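Local coordinates for ATP grasp ligase (PDB 5IG9), which probably uses ATP to activate carboxylate groups of a peptide substrate for ligation, at residues 163-168 with 202-207; 215-220 with 301-306; 37-42 with 80-85. All blocks are in the same frame, centred on the assembly; numbering follows the deposited sequence.

Read from the N terminus, the three contacts follow one another in series; none nests within or crosses another. Interaction 3 comes first and joins two loops of the pre-ATP-grasp domain, those after strands 29-33 and 69-72, across 37 intervening residues. Interaction 1 then pairs strand 163-166 with strand 204-208, closing a 33-residue loop within a four-stranded antiparallel sheet. Strand 214-221 is the next strand in the chain and opens interaction 2, whose 80-residue closure brings helix 302-305 against a separate antiparallel sheet. Interactions 1 and 2 lie about 25 Å apart between centres and nothing touches between contacts, although interactions 1 and 3 both reach the second subunit.

Interaction 1 (163-168 with 202-207); sequences IVTKML and CPMTFQ
T165 and F206 face each other as a non-hydrogen-bonded antiparallel pair, flanked by the hydrogen-bonded pairs V164-Q207 and K166-T205. The T165 and F206 side chains share the tightly packed, buried face. With OG1 of T165 turned opposite its own backbone N (chi1 -167°), the hydroxyl lies over one face of the F206 ring, 3.4 Å from F206 CE2. The same OG1 donates to T205 O at 3.3 Å from well above the carbonyl plane, and K166 N also donates to T205 O, at 2.8 Å. One carbonyl oxygen therefore takes two donors. M204 bends its CE methyl in beside the T165 hydroxyl and to 3.6 Å from M167 SD. I163 CD1 meets F206 CD2 at 4.0 Å, and helix 148-157 covers both residues through F154.

The opposite face carries V164, K166 and Q207, all partly open to solvent, around the buried T205, whose OG1 lies 3.3 Å from L168 CG. Here the K166 CE methylene lies 3.6 Å from Q207 CD, while Q207 NE2 is hydrogen-bonded to T142 OG1. Beyond the strand, L168 N is hydrogen-bonded to OE2 of E96 of the second subunit. The strand axes, 4.7 Å apart and 153° from parallel, define a twisted antiparallel ladder, consistent with the small sheet-and-helix subdomain of the ATP-grasp fold.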
ATOM      1  N   ILE A 163      10.196  19.089 -21.179  1.00 46.20           N
ATOM      2  CA  ILE A 163       9.631  18.103 -20.271  1.00 47.86           C
ATOM      3  C   ILE A 163       9.962  18.505 -18.843  1.00 47.93           C
ATOM      4  O   ILE A 163      10.891  19.274 -18.583  1.00 50.36           O
ATOM      5  CB  ILE A 163      10.133  16.671 -20.547  1.00 48.11           C
ATOM      6  CG1 ILE A 163      11.623  16.569 -20.233  1.00 48.94           C
ATOM      7  CG2 ILE A 163       9.841  16.261 -21.985  1.00 48.67           C
ATOM      8  CD1 ILE A 163      12.114  15.157 -20.087  1.00 50.09           C
ATOM      9  N   VAL A 164       9.178  17.978 -17.910  1.00 47.44           N
ATOM     10  CA  VAL A 164       9.452  18.130 -16.493  1.00 49.66           C
ATOM     11  C   VAL A 164       9.803  16.760 -15.925  1.00 50.16           C
ATOM     12  O   VAL A 164       9.747  15.738 -16.611  1.00 50.96           O
ATOM     13  CB  VAL A 164       8.271  18.763 -15.733  1.00 50.83           C
ATOM     14  CG1 VAL A 164       8.064  20.205 -16.175  1.00 49.23           C
ATOM     15  CG2 VAL A 164       7.004  17.944 -15.939  1.00 51.33           C
ATOM     16  N   THR A 165      10.184  16.750 -14.654  1.00 53.84           N
ATOM     17  CA  THR A 165      10.393  15.515 -13.917  1.00 55.85           C
ATOM     18  C   THR A 165       9.751  15.639 -12.544  1.00 57.22           C
ATOM     19  O   THR A 165       9.588  16.741 -12.009  1.00 62.41           O
ATOM     20  CB  THR A 165      11.880  15.169 -13.769  1.00 58.28           C
ATOM     21  OG1 THR A 165      12.009  13.820 -13.308  1.00 59.75           O
ATOM     22  CG2 THR A 165      12.555  16.098 -12.774  1.00 57.05           C
ATOM     23  N   LYS A 166       9.374  14.493 -11.984  1.00 56.33           N
ATOM     24  CA  LYS A 166       8.755  14.463 -10.668  1.00 56.08           C
ATOM     25  C   LYS A 166       8.933  13.073 -10.081  1.00 56.92           C
ATOM     26  O   LYS A 166       9.229  12.108 -10.792  1.00 57.09           O
ATOM     27  CB  LYS A 166       7.275  14.847 -10.728  1.00 59.45           C
ATOM     28  CG  LYS A 166       6.405  13.880 -11.523  1.00 61.24           C
ATOM     29  CD  LYS A 166       5.005  14.454 -11.721  1.00 64.53           C
ATOM     30  CE  LYS A 166       4.076  13.469 -12.417  1.00 70.54           C
ATOM     31  NZ  LYS A 166       3.726  12.297 -11.564  1.00 70.05           N
ATOM     32  N   MET A 167       8.756  12.990  -8.768  1.00 58.18           N
ATOM     33  CA  MET A 167       8.850  11.736  -8.039  1.00 58.33           C
ATOM     34  C   MET A 167       7.454  11.191  -7.778  1.00 56.41           C
ATOM     35  O   MET A 167       6.518  11.951  -7.514  1.00 58.83           O
ATOM     36  CB  MET A 167       9.598  11.932  -6.718  1.00 60.38           C
ATOM     37  CG  MET A 167      11.026  12.439  -6.879  1.00 64.34           C
ATOM     38  SD  MET A 167      12.171  11.183  -7.487  1.00 69.48           S
ATOM     39  CE  MET A 167      12.398  10.183  -6.018  1.00 72.25           C
ATOM     40  N   LEU A 168       7.315   9.868  -7.868  1.00 50.95           N
ATOM     41  CA  LEU A 168       6.048   9.229  -7.540  1.00 54.37           C
ATOM     42  C   LEU A 168       5.794   9.170  -6.040  1.00 56.26           C
ATOM     43  O   LEU A 168       4.646   8.979  -5.625  1.00 51.29           O
ATOM     44  CB  LEU A 168       6.000   7.814  -8.121  1.00 52.21           C
ATOM     45  CG  LEU A 168       5.963   7.669  -9.643  1.00 50.91           C
ATOM     46  CD1 LEU A 168       5.944   6.198 -10.032  1.00 50.23           C
ATOM     47  CD2 LEU A 168       4.762   8.394 -10.228  1.00 49.61           C
ATOM     48  N   CYS A 202      18.131   5.406  -8.777  1.00 68.63           N
ATOM     49  CA  CYS A 202      16.754   5.796  -8.501  1.00 65.86           C
ATOM     50  C   CYS A 202      16.099   6.319  -9.773  1.00 68.25           C
ATOM     51  O   CYS A 202      16.568   7.310 -10.350  1.00 68.66           O
ATOM     52  CB  CYS A 202      16.689   6.859  -7.406  1.00 65.75           C
ATOM     53  SG  CYS A 202      15.004   7.314  -6.943  1.00 69.64           S
ATOM     54  N   PRO A 203      15.027   5.689 -10.243  1.00 60.83           N
ATOM     55  CA  PRO A 203      14.325   6.203 -11.421  1.00 58.90           C
ATOM     56  C   PRO A 203      13.585   7.490 -11.095  1.00 55.73           C
ATOM     57  O   PRO A 203      13.449   7.900  -9.942  1.00 55.28           O
ATOM     58  CB  PRO A 203      13.352   5.077 -11.779  1.00 60.44           C
ATOM     59  CG  PRO A 203      13.103   4.393 -10.483  1.00 62.12           C
ATOM     60  CD  PRO A 203      14.408   4.456  -9.730  1.00 61.29           C
ATOM     61  N   MET A 204      13.109   8.140 -12.152  1.00 57.40           N
ATOM     62  CA  MET A 204      12.243   9.299 -12.016  1.00 53.49           C
ATOM     63  C   MET A 204      11.120   9.185 -13.030  1.00 50.15           C
ATOM     64  O   MET A 204      11.144   8.336 -13.926  1.00 45.22           O
ATOM     65  CB  MET A 204      13.006  10.614 -12.198  1.00 57.67           C
ATOM     66  CG  MET A 204      14.081  10.850 -11.160  1.00 61.81           C
ATOM     67  SD  MET A 204      14.546  12.582 -11.016  1.00 72.94           S
ATOM     68  CE  MET A 204      13.055  13.264 -10.299  1.00 71.78           C
ATOM     69  N   THR A 205      10.123  10.049 -12.879  1.00 47.33           N
ATOM     70  CA  THR A 205       8.986  10.109 -13.786  1.00 48.42           C
ATOM     71  C   THR A 205       9.064  11.410 -14.572  1.00 49.67           C
ATOM     72  O   THR A 205       9.080  12.497 -13.981  1.00 51.33           O
ATOM     73  CB  THR A 205       7.663  10.008 -13.024  1.00 49.12           C
ATOM     74  OG1 THR A 205       7.590   8.742 -12.355  1.00 50.68           O
ATOM     75  CG2 THR A 205       6.490  10.124 -13.982  1.00 47.42           C
ATOM     76  N   PHE A 206       9.122  11.296 -15.895  1.00 46.96           N
ATOM     77  CA  PHE A 206       9.209  12.439 -16.789  1.00 47.45           C
ATOM     78  C   PHE A 206       7.906  12.594 -17.559  1.00 48.40           C
ATOM     79  O   PHE A 206       7.251  11.606 -17.908  1.00 51.93           O
ATOM     80  CB  PHE A 206      10.382  12.282 -17.761  1.00 47.45           C
ATOM     81  CG  PHE A 206      11.693  12.045 -17.080  1.00 47.27           C
ATOM     82  CD1 PHE A 206      12.105  10.760 -16.774  1.00 48.01           C
ATOM     83  CD2 PHE A 206      12.506  13.106 -16.725  1.00 47.37           C
ATOM     84  CE1 PHE A 206      13.305  10.537 -16.140  1.00 49.35           C
ATOM     85  CE2 PHE A 206      13.709  12.889 -16.090  1.00 45.76           C
ATOM     86  CZ  PHE A 206      14.109  11.602 -15.798  1.00 50.97           C
ATOM     87  N   GLN A 207       7.532  13.846 -17.820  1.00 46.75           N
ATOM     88  CA  GLN A 207       6.254  14.152 -18.447  1.00 44.95           C
ATOM     89  C   GLN A 207       6.399  15.256 -19.482  1.00 44.40           C
ATOM     90  O   GLN A 207       7.205  16.176 -19.316  1.00 48.05           O
ATOM     91  CB  GLN A 207       5.209  14.576 -17.408  1.00 44.20           C
ATOM     92  CG  GLN A 207       4.510  13.416 -16.731  1.00 46.86           C
ATOM     93  CD  GLN A 207       3.288  13.853 -15.953  1.00 48.95           C
ATOM     94  OE1 GLN A 207       3.199  14.993 -15.503  1.00 53.09           O
ATOM     95  NE2 GLN A 207       2.335  12.946 -15.797  1.00 50.16           N
TER

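Interaction 2 (215-220 with 301-306); sequences ELRITI and FFWLEL
R217 runs out toward W303 and L304 because its CG stands opposite the backbone N (chi1 -178°) and the chain then turns at chi2 (68°), bringing CG, CD and NE across the CZ2-CH2 side of the tryptophan, the two side chains crossing at about a right angle. The setting is consistent with the C-terminal part of an ATP-grasp fold: strand 214-221 is the middle strand of a five-stranded antiparallel sheet, and the short, weakly bonded helix 302-305 follows that sheet's edge strand 290-296.

W303 CH2 approaches R217 CG at 3.5 Å, and W303 CZ2 lies over one face of the guanidinium, 3.5 Å from R217 NE. The planes of the two groups are 44° apart, so the contact is a tilted one and not a parallel stack. The charged end is held elsewhere: R217 NH1 forms a salt bridge with D281 OD1 on the neighbouring strand, and R217 NH2 is hydrogen-bonded to E300 O. These partners would limit rotation of the guanidinium while its aliphatic stem does the packing.

L304 fills the other part of the contact. Its CD1 methyl meets R217 CG at 3.6 Å, and its CG sits 3.7 Å above the plane of the W303 ring, toward the rim, so arginine, tryptophan and leucine touch one another pairwise. A helical turn presents these side chains: L304 N bonds to F301 O at 3.0 Å, and F302 O accepts from both E305 N and L306 N. No hydrogen bond joins the two segments, and packing alone carries the contact. At its far end the L304 CD1 methyl lies 4.1 Å from T219 OG1, while T219 CG2 reaches F301 CB at 4.3 Å.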
ATOM      1  N   GLU A 215      -5.349  26.207 -14.914  1.00 46.17           N
ATOM      2  CA  GLU A 215      -5.196  25.050 -14.044  1.00 46.16           C
ATOM      3  C   GLU A 215      -6.524  24.787 -13.350  1.00 43.47           C
ATOM      4  O   GLU A 215      -7.119  25.707 -12.777  1.00 45.64           O
ATOM      5  CB  GLU A 215      -4.091  25.278 -13.007  1.00 48.03           C
ATOM      6  CG  GLU A 215      -2.684  25.288 -13.579  1.00 49.40           C
ATOM      7  CD  GLU A 215      -1.617  25.308 -12.503  1.00 52.83           C
ATOM      8  OE1 GLU A 215      -1.437  26.360 -11.853  1.00 61.12           O
ATOM      9  OE2 GLU A 215      -0.963  24.262 -12.303  1.00 57.90           O
ATOM     10  N   LEU A 216      -6.990  23.542 -13.412  1.00 41.42           N
ATOM     11  CA  LEU A 216      -8.257  23.144 -12.812  1.00 38.45           C
ATOM     12  C   LEU A 216      -8.000  22.317 -11.560  1.00 35.89           C
ATOM     13  O   LEU A 216      -7.162  21.408 -11.572  1.00 33.75           O
ATOM     14  CB  LEU A 216      -9.107  22.335 -13.795  1.00 40.21           C
ATOM     15  CG  LEU A 216      -9.418  22.951 -15.160  1.00 41.81           C
ATOM     16  CD1 LEU A 216     -10.360  22.057 -15.945  1.00 40.08           C
ATOM     17  CD2 LEU A 216     -10.004  24.337 -14.998  1.00 44.21           C
ATOM     18  N   ARG A 217      -8.723  22.631 -10.487  1.00 40.84           N
ATOM     19  CA  ARG A 217      -8.742  21.830  -9.266  1.00 41.75           C
ATOM     20  C   ARG A 217     -10.160  21.324  -9.071  1.00 40.23           C
ATOM     21  O   ARG A 217     -11.064  22.101  -8.759  1.00 41.60           O
ATOM     22  CB  ARG A 217      -8.275  22.641  -8.060  1.00 40.74           C
ATOM     23  CG  ARG A 217      -8.227  21.847  -6.764  1.00 40.14           C
ATOM     24  CD  ARG A 217      -7.129  20.790  -6.787  1.00 40.84           C
ATOM     25  NE  ARG A 217      -6.973  20.135  -5.490  1.00 41.22           N
ATOM     26  CZ  ARG A 217      -5.963  19.331  -5.176  1.00 40.39           C
ATOM     27  NH1 ARG A 217      -5.013  19.079  -6.067  1.00 40.81           N
ATOM     28  NH2 ARG A 217      -5.899  18.780  -3.971  1.00 40.99           N
ATOM     29  N   ILE A 218     -10.350  20.023  -9.247  1.00 37.81           N
ATOM     30  CA  ILE A 218     -11.671  19.406  -9.268  1.00 38.85           C
ATOM     31  C   ILE A 218     -11.796  18.491  -8.060  1.00 38.53           C
ATOM     32  O   ILE A 218     -11.056  17.509  -7.938  1.00 39.51           O
ATOM     33  CB  ILE A 218     -11.902  18.637 -10.575  1.00 40.91           C
ATOM     34  CG1 ILE A 218     -11.634  19.562 -11.762  1.00 41.16           C
ATOM     35  CG2 ILE A 218     -13.307  18.065 -10.620  1.00 41.40           C
ATOM     36  CD1 ILE A 218     -11.535  18.848 -13.075  1.00 42.72           C
ATOM     37  N   THR A 219     -12.733  18.809  -7.175  1.00 37.36           N
ATOM     38  CA  THR A 219     -13.002  18.022  -5.980  1.00 38.12           C
ATOM     39  C   THR A 219     -14.370  17.372  -6.129  1.00 42.17           C
ATOM     40  O   THR A 219     -15.372  18.066  -6.332  1.00 41.35           O
ATOM     41  CB  THR A 219     -12.953  18.892  -4.725  1.00 37.30           C
ATOM     42  OG1 THR A 219     -11.720  19.616  -4.695  1.00 46.96           O
ATOM     43  CG2 THR A 219     -13.046  18.029  -3.488  1.00 37.33           C
ATOM     44  N   ILE A 220     -14.411  16.047  -6.036  1.00 40.82           N
ATOM     45  CA  ILE A 220     -15.632  15.278  -6.230  1.00 40.98           C
ATOM     46  C   ILE A 220     -15.995  14.610  -4.914  1.00 41.90           C
ATOM     47  O   ILE A 220     -15.150  13.951  -4.297  1.00 44.41           O
ATOM     48  CB  ILE A 220     -15.468  14.231  -7.345  1.00 42.57           C
ATOM     49  CG1 ILE A 220     -15.202  14.928  -8.684  1.00 42.67           C
ATOM     50  CG2 ILE A 220     -16.699  13.342  -7.423  1.00 44.14           C
ATOM     51  CD1 ILE A 220     -14.904  13.977  -9.816  1.00 42.24           C
ATOM     52  N   PHE A 301      -8.588  20.093   0.345  1.00 50.64           N
ATOM     53  CA  PHE A 301      -9.736  20.808  -0.193  1.00 45.91           C
ATOM     54  C   PHE A 301      -9.978  22.093   0.581  1.00 47.71           C
ATOM     55  O   PHE A 301     -10.709  22.968   0.112  1.00 50.02           O
ATOM     56  CB  PHE A 301     -10.985  19.911  -0.153  1.00 44.99           C
ATOM     57  CG  PHE A 301     -11.481  19.613   1.242  1.00 44.12           C
ATOM     58  CD1 PHE A 301     -12.399  20.448   1.859  1.00 42.94           C
ATOM     59  CD2 PHE A 301     -11.059  18.479   1.922  1.00 43.45           C
ATOM     60  CE1 PHE A 301     -12.869  20.177   3.132  1.00 43.89           C
ATOM     61  CE2 PHE A 301     -11.531  18.197   3.199  1.00 43.49           C
ATOM     62  CZ  PHE A 301     -12.436  19.047   3.804  1.00 43.16           C
ATOM     63  N   PHE A 302      -9.371  22.208   1.766  1.00 42.54           N
ATOM     64  CA  PHE A 302      -9.689  23.320   2.654  1.00 43.48           C
ATOM     65  C   PHE A 302      -9.343  24.666   2.030  1.00 45.81           C
ATOM     66  O   PHE A 302     -10.017  25.664   2.310  1.00 46.45           O
ATOM     67  CB  PHE A 302      -8.966  23.136   3.992  1.00 45.96           C
ATOM     68  CG  PHE A 302      -7.553  23.632   3.995  1.00 49.37           C
ATOM     69  CD1 PHE A 302      -6.536  22.878   3.441  1.00 50.36           C
ATOM     70  CD2 PHE A 302      -7.243  24.857   4.558  1.00 54.20           C
ATOM     71  CE1 PHE A 302      -5.235  23.342   3.442  1.00 50.99           C
ATOM     72  CE2 PHE A 302      -5.951  25.325   4.562  1.00 56.37           C
ATOM     73  CZ  PHE A 302      -4.943  24.569   4.005  1.00 53.68           C
ATOM     74  N   TRP A 303      -8.312  24.723   1.182  1.00 46.54           N
ATOM     75  CA  TRP A 303      -7.934  26.008   0.607  1.00 45.30           C
ATOM     76  C   TRP A 303      -8.866  26.448  -0.511  1.00 46.95           C
ATOM     77  O   TRP A 303      -8.720  27.571  -1.004  1.00 50.43           O
ATOM     78  CB  TRP A 303      -6.489  25.967   0.105  1.00 44.63           C
ATOM     79  CG  TRP A 303      -6.167  24.808  -0.782  1.00 44.45           C
ATOM     80  CD1 TRP A 303      -5.728  23.578  -0.393  1.00 43.90           C
ATOM     81  CD2 TRP A 303      -6.237  24.774  -2.214  1.00 44.04           C
ATOM     82  NE1 TRP A 303      -5.530  22.776  -1.489  1.00 45.04           N
ATOM     83  CE2 TRP A 303      -5.833  23.487  -2.619  1.00 43.52           C
ATOM     84  CE3 TRP A 303      -6.604  25.706  -3.192  1.00 44.16           C
ATOM     85  CZ2 TRP A 303      -5.789  23.106  -3.959  1.00 45.65           C
ATOM     86  CZ3 TRP A 303      -6.558  25.326  -4.522  1.00 45.62           C
ATOM     87  CH2 TRP A 303      -6.155  24.037  -4.893  1.00 46.59           C
ATOM     88  N   LEU A 304      -9.805  25.598  -0.921  1.00 44.28           N
ATOM     89  CA  LEU A 304     -10.881  25.994  -1.818  1.00 45.27           C
ATOM     90  C   LEU A 304     -12.154  26.366  -1.073  1.00 45.92           C
ATOM     91  O   LEU A 304     -13.091  26.881  -1.694  1.00 48.30           O
ATOM     92  CB  LEU A 304     -11.191  24.871  -2.812  1.00 47.48           C
ATOM     93  CG  LEU A 304     -10.221  24.678  -3.975  1.00 49.05           C
ATOM     94  CD1 LEU A 304     -10.717  23.566  -4.876  1.00 52.12           C
ATOM     95  CD2 LEU A 304     -10.067  25.971  -4.756  1.00 48.93           C
ATOM     96  N   GLU A 305     -12.210  26.110   0.234  1.00 45.56           N
ATOM     97  CA  GLU A 305     -13.359  26.441   1.068  1.00 46.07           C
ATOM     98  C   GLU A 305     -13.129  27.681   1.922  1.00 46.43           C
ATOM     99  O   GLU A 305     -13.986  28.568   1.964  1.00 52.31           O
ATOM    100  CB  GLU A 305     -13.721  25.250   1.962  1.00 49.23           C
ATOM    101  CG  GLU A 305     -14.887  25.515   2.902  1.00 53.12           C
ATOM    102  CD  GLU A 305     -15.553  24.236   3.362  1.00 55.72           C
ATOM    103  OE1 GLU A 305     -14.953  23.157   3.177  1.00 60.46           O
ATOM    104  OE2 GLU A 305     -16.680  24.305   3.897  1.00 53.43           O
ATOM    105  N   LEU A 306     -11.995  27.764   2.621  1.00 50.82           N
ATOM    106  CA  LEU A 306     -11.713  28.942   3.434  1.00 48.85           C
ATOM    107  C   LEU A 306     -11.244  30.124   2.600  1.00 50.72           C
ATOM    108  O   LEU A 306     -11.210  31.253   3.104  1.00 52.25           O
ATOM    109  CB  LEU A 306     -10.663  28.616   4.497  1.00 49.72           C
ATOM    110  CG  LEU A 306     -11.052  27.527   5.496  1.00 51.61           C
ATOM    111  CD1 LEU A 306     -10.018  27.434   6.606  1.00 52.71           C
ATOM    112  CD2 LEU A 306     -12.440  27.795   6.059  1.00 50.23           C
TER

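Interaction 3 (37-42 with 80-85); sequences FPTEVK and KLPDGM
One face of the F37 ring carries P38 CB, 3.8 Å above its plane and displaced toward the rim, and the same proline reaches across to L81, P38 CD to L81 CD2 4.2 Å. The peptide bond between F37 and P38 is cis. Both residues also pack against C97 of helix 87-107. The other flat group, the E40 carboxylate, turns OE2 to the aliphatic stem of K80.

These are loops of the pre-ATP-grasp domain, whose parallel sheet is consistent with a Rossmann-like fold; they emerge after strands 29-33 and 69-72, with strand 3-7 lying between those two strands. No regular secondary structure pairs across the contact, and no hydrogen bond crosses it. T39 comes nearest in backbone terms, its CA lying 6.5 Å from that of L81. Its OG1 sits beside its own backbone N (chi1 -62°), 3.9 Å from L81 CD2 and 3.6 Å from K80 O. A buried patch of P38 and L81 thus gives way, past T39, to the exposed side chains of E40 and K80.

The second subunit adjoins the first loop, where V41 O accepts a hydrogen bond from ND2 of N146 of that subunit. On the outer side, E40 OE1 makes a salt bridge with R36 NE; K80 NZ stays 5.0 Å from E40 OE2, whose closest approach to the lysine is 3.5 Å, at K80 CD.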
ATOM      1  N   PHE A  37      -0.676   7.555  18.439  1.00 55.32           N
ATOM      2  CA  PHE A  37      -0.665   6.135  18.769  1.00 54.83           C
ATOM      3  C   PHE A  37       0.724   5.615  18.428  1.00 54.83           C
ATOM      4  O   PHE A  37       1.254   5.943  17.371  1.00 54.86           O
ATOM      5  CB  PHE A  37      -1.750   5.385  17.985  1.00 54.43           C
ATOM      6  CG  PHE A  37      -1.580   3.885  17.967  1.00 54.20           C
ATOM      7  CD1 PHE A  37      -2.082   3.105  18.998  1.00 53.23           C
ATOM      8  CD2 PHE A  37      -0.946   3.256  16.907  1.00 54.47           C
ATOM      9  CE1 PHE A  37      -1.936   1.728  18.978  1.00 54.12           C
ATOM     10  CE2 PHE A  37      -0.798   1.878  16.885  1.00 55.51           C
ATOM     11  CZ  PHE A  37      -1.293   1.115  17.922  1.00 53.47           C
ATOM     12  N   PRO A  38       1.318   4.791  19.305  1.00 54.74           N
ATOM     13  CA  PRO A  38       0.785   4.226  20.549  1.00 55.56           C
ATOM     14  C   PRO A  38       1.166   4.999  21.808  1.00 56.97           C
ATOM     15  O   PRO A  38       0.805   4.591  22.913  1.00 54.81           O
ATOM     16  CB  PRO A  38       1.421   2.844  20.576  1.00 55.29           C
ATOM     17  CG  PRO A  38       2.786   3.096  20.001  1.00 55.06           C
ATOM     18  CD  PRO A  38       2.614   4.182  18.958  1.00 54.35           C
ATOM     19  N   THR A  39       1.891   6.105  21.630  1.00 58.24           N
ATOM     20  CA  THR A  39       2.440   6.836  22.769  1.00 58.28           C
ATOM     21  C   THR A  39       1.348   7.394  23.682  1.00 58.58           C
ATOM     22  O   THR A  39       1.529   7.433  24.905  1.00 57.20           O
ATOM     23  CB  THR A  39       3.355   7.956  22.260  1.00 62.32           C
ATOM     24  OG1 THR A  39       4.457   7.380  21.544  1.00 63.65           O
ATOM     25  CG2 THR A  39       3.902   8.792  23.415  1.00 64.98           C
ATOM     26  N   GLU A  40       0.209   7.813  23.128  1.00 58.95           N
ATOM     27  CA  GLU A  40      -0.823   8.424  23.966  1.00 59.64           C
ATOM     28  C   GLU A  40      -2.185   7.761  23.838  1.00 59.36           C
ATOM     29  O   GLU A  40      -2.887   7.623  24.844  1.00 64.44           O
ATOM     30  CB  GLU A  40      -0.944   9.926  23.625  1.00 61.84           C
ATOM     31  CG  GLU A  40       0.389  10.652  23.634  1.00 63.30           C
ATOM     32  CD  GLU A  40       0.303  12.054  23.080  1.00 64.36           C
ATOM     33  OE1 GLU A  40      -0.727  12.726  23.305  1.00 65.66           O
ATOM     34  OE2 GLU A  40       1.268  12.481  22.408  1.00 66.04           O
ATOM     35  N   VAL A  41      -2.570   7.342  22.639  1.00 56.97           N
ATOM     36  CA  VAL A  41      -3.890   6.766  22.404  1.00 55.47           C
ATOM     37  C   VAL A  41      -3.824   5.261  22.610  1.00 58.10           C
ATOM     38  O   VAL A  41      -2.894   4.596  22.141  1.00 58.60           O
ATOM     39  CB  VAL A  41      -4.395   7.114  20.990  1.00 54.07           C
ATOM     40  CG1 VAL A  41      -5.801   6.581  20.762  1.00 51.48           C
ATOM     41  CG2 VAL A  41      -4.352   8.618  20.770  1.00 56.20           C
ATOM     42  N   LYS A  42      -4.805   4.722  23.332  1.00 51.90           N
ATOM     43  CA  LYS A  42      -4.924   3.287  23.557  1.00 50.53           C
ATOM     44  C   LYS A  42      -5.891   2.693  22.545  1.00 47.61           C
ATOM     45  O   LYS A  42      -7.031   3.155  22.422  1.00 48.45           O
ATOM     46  CB  LYS A  42      -5.416   2.992  24.976  1.00 52.89           C
ATOM     47  CG  LYS A  42      -4.512   3.496  26.081  1.00 55.16           C
ATOM     48  CD  LYS A  42      -3.101   2.954  25.933  1.00 59.97           C
ATOM     49  CE  LYS A  42      -2.481   2.668  27.291  1.00 65.30           C
ATOM     50  NZ  LYS A  42      -2.754   3.762  28.264  1.00 69.69           N
ATOM     51  N   LYS A  80       4.691  10.518  16.509  1.00 60.23           N
ATOM     52  CA  LYS A  80       5.100  11.002  17.822  1.00 65.61           C
ATOM     53  C   LYS A  80       5.898   9.966  18.630  1.00 70.41           C
ATOM     54  O   LYS A  80       6.003  10.109  19.849  1.00 77.57           O
ATOM     55  CB  LYS A  80       3.875  11.466  18.617  1.00 67.72           C
ATOM     56  CG  LYS A  80       3.411  12.881  18.274  1.00 75.19           C
ATOM     57  CD  LYS A  80       2.322  13.345  19.217  1.00 80.26           C
ATOM     58  CE  LYS A  80       2.713  14.649  19.886  1.00 84.44           C
ATOM     59  NZ  LYS A  80       2.744  15.804  18.941  1.00 87.51           N
ATOM     60  N   LEU A  81       6.462   8.945  17.997  1.00 73.91           N
ATOM     61  CA  LEU A  81       7.412   8.099  18.699  1.00 73.51           C
ATOM     62  C   LEU A  81       8.657   8.914  19.037  1.00 75.56           C
ATOM     63  O   LEU A  81       9.105   9.722  18.221  1.00 76.34           O
ATOM     64  CB  LEU A  81       7.804   6.886  17.859  1.00 73.34           C
ATOM     65  CG  LEU A  81       6.813   5.723  17.862  1.00 70.83           C
ATOM     66  CD1 LEU A  81       7.243   4.637  16.886  1.00 73.64           C
ATOM     67  CD2 LEU A  81       6.670   5.161  19.264  1.00 66.01           C
ATOM     68  N   PRO A  82       9.233   8.734  20.227  1.00 72.60           N
ATOM     69  CA  PRO A  82      10.361   9.579  20.634  1.00 78.69           C
ATOM     70  C   PRO A  82      11.524   9.509  19.655  1.00 83.36           C
ATOM     71  O   PRO A  82      11.832   8.455  19.093  1.00 86.30           O
ATOM     72  CB  PRO A  82      10.748   9.010  22.002  1.00 80.21           C
ATOM     73  CG  PRO A  82       9.504   8.411  22.521  1.00 77.82           C
ATOM     74  CD  PRO A  82       8.810   7.831  21.313  1.00 75.80           C
ATOM     75  N   ASP A  83      12.176  10.657  19.464  1.00 83.89           N
ATOM     76  CA  ASP A  83      13.337  10.709  18.583  1.00 83.00           C
ATOM     77  C   ASP A  83      14.518   9.950  19.174  1.00 76.64           C
ATOM     78  O   ASP A  83      15.332   9.385  18.433  1.00 72.65           O
ATOM     79  CB  ASP A  83      13.719  12.164  18.309  1.00 91.82           C
ATOM     80  CG  ASP A  83      13.480  13.069  19.507  1.00101.48           C
ATOM     81  OD1 ASP A  83      12.542  12.798  20.290  1.00102.67           O
ATOM     82  OD2 ASP A  83      14.226  14.061  19.658  1.00108.52           O
ATOM     83  N   GLY A  84      14.625   9.914  20.503  1.00 81.68           N
ATOM     84  CA  GLY A  84      15.759   9.285  21.144  1.00 80.27           C
ATOM     85  C   GLY A  84      15.651   7.776  21.208  1.00 83.58           C
ATOM     86  O   GLY A  84      16.392   7.113  21.946  1.00 84.52           O
ATOM     87  N   MET A  85      14.716   7.224  20.440  1.00 80.26           N
ATOM     88  CA  MET A  85      14.544   5.785  20.353  1.00 76.60           C
ATOM     89  C   MET A  85      15.532   5.203  19.350  1.00 71.95           C
ATOM     90  O   MET A  85      15.947   5.873  18.401  1.00 66.38           O
ATOM     91  CB  MET A  85      13.110   5.444  19.944  1.00 78.09           C
ATOM     92  CG  MET A  85      12.792   3.953  19.953  1.00 80.83           C
ATOM     93  SD  MET A  85      11.134   3.581  19.356  1.00 75.92           S
ATOM     94  CE  MET A  85      10.147   4.557  20.485  1.00 80.28           C
TER